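Local atomic coordinates of single-stranded-DNA-specific exonuclease RecJ (PDB entry 2ZXR), a protein that degrades single-stranded DNA in the 5' to 3' direction, using divalent metal ions such as magnesium or manganese. Residues A[367-378]-A[391-401]. Sequence-based numbering, arbitrary orientation.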
loop_
_atom_site.group_PDB
_atom_site.type_symbol
_atom_site.label_atom_id
_atom_site.label_comp_id
_atom_site.label_asym_id
_atom_site.label_seq_id
_atom_site.Cartn_x
_atom_site.Cartn_y
_atom_site.Cartn_z
ATOM N N GLY A 367 10.560 25.570 -6.089
ATOM C CA GLY A 367 11.199 24.272 -6.021
ATOM C C GLY A 367 10.360 23.200 -5.355
ATOM O O GLY A 367 9.594 23.470 -4.428
ATOM N N THR A 368 10.520 21.968 -5.823
ATOM C CA THR A 368 9.783 20.870 -5.247
ATOM C C THR A 368 10.749 19.750 -4.975
ATOM O O THR A 368 11.716 19.582 -5.711
ATOM C CB THR A 368 8.703 20.340 -6.207
ATOM O OG1 THR A 368 7.911 19.371 -5.514
ATOM C CG2 THR A 368 9.347 19.632 -7.419
ATOM N N VAL A 369 10.482 18.983 -3.927
ATOM C CA VAL A 369 11.321 17.849 -3.564
ATOM C C VAL A 369 10.459 16.619 -3.261
ATOM O O VAL A 369 9.417 16.740 -2.626
ATOM C CB VAL A 369 12.120 18.100 -2.253
ATOM C CG1 VAL A 369 13.042 16.914 -1.999
ATOM C CG2 VAL A 369 12.936 19.410 -2.332
ATOM N N ARG A 370 10.893 15.454 -3.737
ATOM C CA ARG A 370 10.260 14.187 -3.423
ATOM C C ARG A 370 11.456 13.368 -3.006
ATOM O O ARG A 370 12.479 13.355 -3.695
ATOM C CB ARG A 370 9.564 13.533 -4.640
ATOM C CG ARG A 370 8.270 14.254 -5.082
ATOM C CD ARG A 370 7.191 14.261 -3.979
ATOM N NE ARG A 370 6.006 15.050 -4.350
ATOM C CZ ARG A 370 5.915 16.380 -4.265
ATOM N NH1 ARG A 370 6.933 17.123 -3.806
ATOM N NH2 ARG A 370 4.802 16.985 -4.667
ATOM N N SER A 371 11.352 12.701 -1.871
ATOM C CA SER A 371 12.451 11.895 -1.397
ATOM C C SER A 371 11.943 10.573 -0.836
ATOM O O SER A 371 10.732 10.318 -0.791
ATOM C CB SER A 371 13.228 12.650 -0.310
ATOM O OG SER A 371 14.457 11.991 -0.007
ATOM N N LEU A 372 12.884 9.741 -0.399
ATOM C CA LEU A 372 12.555 8.430 0.149
ATOM C C LEU A 372 13.715 7.952 0.985
ATOM O O LEU A 372 14.696 8.660 1.183
ATOM C CB LEU A 372 12.402 7.405 -0.981
ATOM C CG LEU A 372 13.708 6.916 -1.645
ATOM C CD1 LEU A 372 13.394 5.777 -2.631
ATOM C CD2 LEU A 372 14.415 8.061 -2.408
ATOM N N ALA A 373 13.572 6.720 1.453
ATOM C CA ALA A 373 14.626 6.002 2.160
ATOM C C ALA A 373 15.197 6.673 3.366
ATOM O O ALA A 373 14.431 7.101 4.248
ATOM C CB ALA A 373 15.703 5.690 1.188
ATOM N N PRO A 374 16.541 6.762 3.464
ATOM C CA PRO A 374 16.924 7.444 4.693
ATOM C C PRO A 374 17.152 8.922 4.424
ATOM O O PRO A 374 17.749 9.614 5.234
ATOM C CB PRO A 374 18.203 6.729 5.084
ATOM C CG PRO A 374 18.868 6.537 3.751
ATOM C CD PRO A 374 17.710 6.062 2.883
ATOM N N ILE A 375 16.696 9.417 3.279
ATOM C CA ILE A 375 16.926 10.830 3.019
ATOM C C ILE A 375 15.692 11.671 3.158
ATOM O O ILE A 375 14.731 11.535 2.397
ATOM C CB ILE A 375 17.525 11.071 1.646
ATOM C CG1 ILE A 375 18.811 10.263 1.510
ATOM C CG2 ILE A 375 17.815 12.566 1.468
ATOM C CD1 ILE A 375 19.425 10.390 0.169
ATOM N N SER A 376 15.751 12.552 4.146
ATOM C CA SER A 376 14.681 13.471 4.454
ATOM C C SER A 376 14.700 14.686 3.526
ATOM O O SER A 376 15.716 15.401 3.412
ATOM C CB SER A 376 14.796 13.922 5.909
ATOM O OG SER A 376 13.897 14.982 6.171
ATOM N N ALA A 377 13.561 14.904 2.872
ATOM C CA ALA A 377 13.377 16.002 1.949
ATOM C C ALA A 377 13.661 17.353 2.600
ATOM O O ALA A 377 14.540 18.102 2.148
ATOM C CB ALA A 377 11.943 15.985 1.390
ATOM N N VAL A 378 12.932 17.645 3.675
ATOM C CA VAL A 378 13.080 18.921 4.332
ATOM C C VAL A 378 14.436 19.124 5.004
ATOM O O VAL A 378 14.914 20.255 5.094
ATOM C CB VAL A 378 11.900 19.170 5.326
ATOM C CG1 VAL A 378 11.956 18.204 6.522
ATOM C CG2 VAL A 378 11.911 20.605 5.781
ATOM N N TYR A 391 11.332 27.772 2.563
ATOM C CA TYR A 391 11.150 26.347 2.319
ATOM C C TYR A 391 10.377 25.710 3.466
ATOM O O TYR A 391 10.273 26.284 4.563
ATOM C CB TYR A 391 12.501 25.652 2.184
ATOM C CG TYR A 391 13.254 25.461 3.488
ATOM C CD1 TYR A 391 13.845 26.542 4.149
ATOM C CD2 TYR A 391 13.413 24.188 4.039
ATOM C CE1 TYR A 391 14.581 26.357 5.322
ATOM C CE2 TYR A 391 14.148 23.982 5.213
ATOM C CZ TYR A 391 14.733 25.069 5.849
ATOM O OH TYR A 391 15.477 24.863 6.997
ATOM N N GLY A 392 9.853 24.520 3.207
ATOM C CA GLY A 392 9.114 23.795 4.220
ATOM C C GLY A 392 8.774 22.406 3.722
ATOM O O GLY A 392 8.937 22.119 2.540
ATOM N N GLY A 393 8.312 21.539 4.619
ATOM C CA GLY A 393 7.957 20.197 4.208
ATOM C C GLY A 393 8.290 19.146 5.249
ATOM O O GLY A 393 8.539 19.467 6.415
ATOM N N HIS A 394 8.310 17.894 4.809
ATOM C CA HIS A 394 8.581 16.769 5.680
ATOM C C HIS A 394 9.572 15.822 5.022
ATOM O O HIS A 394 10.219 16.168 4.032
ATOM C CB HIS A 394 7.272 16.019 6.007
ATOM C CG HIS A 394 6.474 15.625 4.796
ATOM N ND1 HIS A 394 5.579 16.481 4.177
ATOM C CD2 HIS A 394 6.456 14.482 4.075
ATOM C CE1 HIS A 394 5.048 15.878 3.127
ATOM N NE2 HIS A 394 5.563 14.663 3.044
ATOM N N LYS A 395 9.651 14.608 5.550
ATOM C CA LYS A 395 10.594 13.607 5.065
ATOM C C LYS A 395 10.445 13.113 3.636
ATOM O O LYS A 395 11.441 12.749 3.011
ATOM C CB LYS A 395 10.575 12.384 5.993
ATOM C CG LYS A 395 10.793 12.721 7.459
ATOM C CD LYS A 395 11.065 11.472 8.312
ATOM C CE LYS A 395 12.533 11.398 8.772
ATOM N NZ LYS A 395 13.047 12.699 9.317
ATOM N N GLU A 396 9.227 13.095 3.107
ATOM C CA GLU A 396 9.035 12.571 1.761
ATOM C C GLU A 396 8.719 13.607 0.690
ATOM O O GLU A 396 8.781 13.319 -0.508
ATOM C CB GLU A 396 7.937 11.491 1.785
ATOM C CG GLU A 396 8.150 10.440 2.892
ATOM C CD GLU A 396 7.255 9.204 2.750
ATOM O OE1 GLU A 396 7.330 8.292 3.624
ATOM O OE2 GLU A 396 6.478 9.131 1.766
ATOM N N ALA A 397 8.381 14.814 1.119
ATOM C CA ALA A 397 8.033 15.859 0.168
ATOM C C ALA A 397 8.304 17.200 0.791
ATOM O O ALA A 397 8.071 17.384 1.988
ATOM C CB ALA A 397 6.562 15.760 -0.201
ATOM N N ALA A 398 8.779 18.150 -0.010
ATOM C CA ALA A 398 9.072 19.482 0.519
ATOM C C ALA A 398 8.976 20.497 -0.595
ATOM O O ALA A 398 8.976 20.133 -1.758
ATOM C CB ALA A 398 10.479 19.509 1.163
ATOM N N GLY A 399 8.878 21.765 -0.244
ATOM C CA GLY A 399 8.772 22.790 -1.263
ATOM C C GLY A 399 9.650 23.970 -0.882
ATOM O O GLY A 399 9.992 24.139 0.295
ATOM N N PHE A 400 10.024 24.782 -1.866
ATOM C CA PHE A 400 10.847 25.944 -1.585
ATOM C C PHE A 400 10.767 26.953 -2.700
ATOM O O PHE A 400 10.093 26.730 -3.696
ATOM C CB PHE A 400 12.313 25.528 -1.323
ATOM C CG PHE A 400 12.999 24.810 -2.480
ATOM C CD1 PHE A 400 13.865 25.501 -3.340
ATOM C CD2 PHE A 400 12.811 23.444 -2.689
ATOM C CE1 PHE A 400 14.543 24.827 -4.397
ATOM C CE2 PHE A 400 13.470 22.774 -3.731
ATOM C CZ PHE A 400 14.342 23.470 -4.589
ATOM N N ALA A 401 11.412 28.097 -2.499
ATOM C CA ALA A 401 11.484 29.127 -3.508
ATOM C C ALA A 401 12.970 29.482 -3.465
ATOM O O ALA A 401 13.620 29.346 -2.413
ATOM C CB ALA A 401 10.606 30.330 -3.139
#
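Val-369 O is gripped by two donors from opposite faces of its carbonyl plane. Ala-398 N, on the neighbouring strand, lies 3.0 Å from it, and Arg-370 NH1 reaches it at 2.8 Å. The arginine chain bends at chi2 (-61°) and runs back along its own strand. Val-369 O lies in the guanidinium plane, and the methyl of Ala-397 sits over one face of that group. Strands 367-370 and 397-401 pair antiparallel in the mixed sheet of the DHHA1 domain. Gly-367 with Phe-400 and Val-369 with Ala-398 are the hydrogen-bonded pairs. Phe-400 CG stands between its backbone N and carbonyl carbon (chi1 60°), and the ring lies over Gly-367. Gly-367 CA makes a CH-pi contact 3.5 Å from the ring centroid, close to the ring normal. Val-369 CG2 meets the ring edge at Phe-400 CE2, 3.7 Å away. Leu-381 of helix 377-383 packs on Val-369, Ala-398 and Phe-400.

Beyond the strands, the hairpin loop 394-396 receives the start of this helix. Ala-377 N bonds to Lys-395 O at 3.0 Å, and Val-378 N to His-394 O at 3.1 Å. Ser-376 is the N-cap; its OG makes a weak bond to Glu-379 N. Ala-377 CB rests on Ala-398 CB, 3.8 Å away. Val-378 CB touches Gly-393 O. The His-394 ring carries Ala-397 O over one face, and the His-394 side chain is about 10 Å from the bound magnesium ion.

The chemistry is thus mainly backbone pairing with apolar filling on the helix side. Two N-H groups of the first helical turn are satisfied by loop carbonyls, which ties the helix start to a hairpin loop that lies near the metal site without binding the metal.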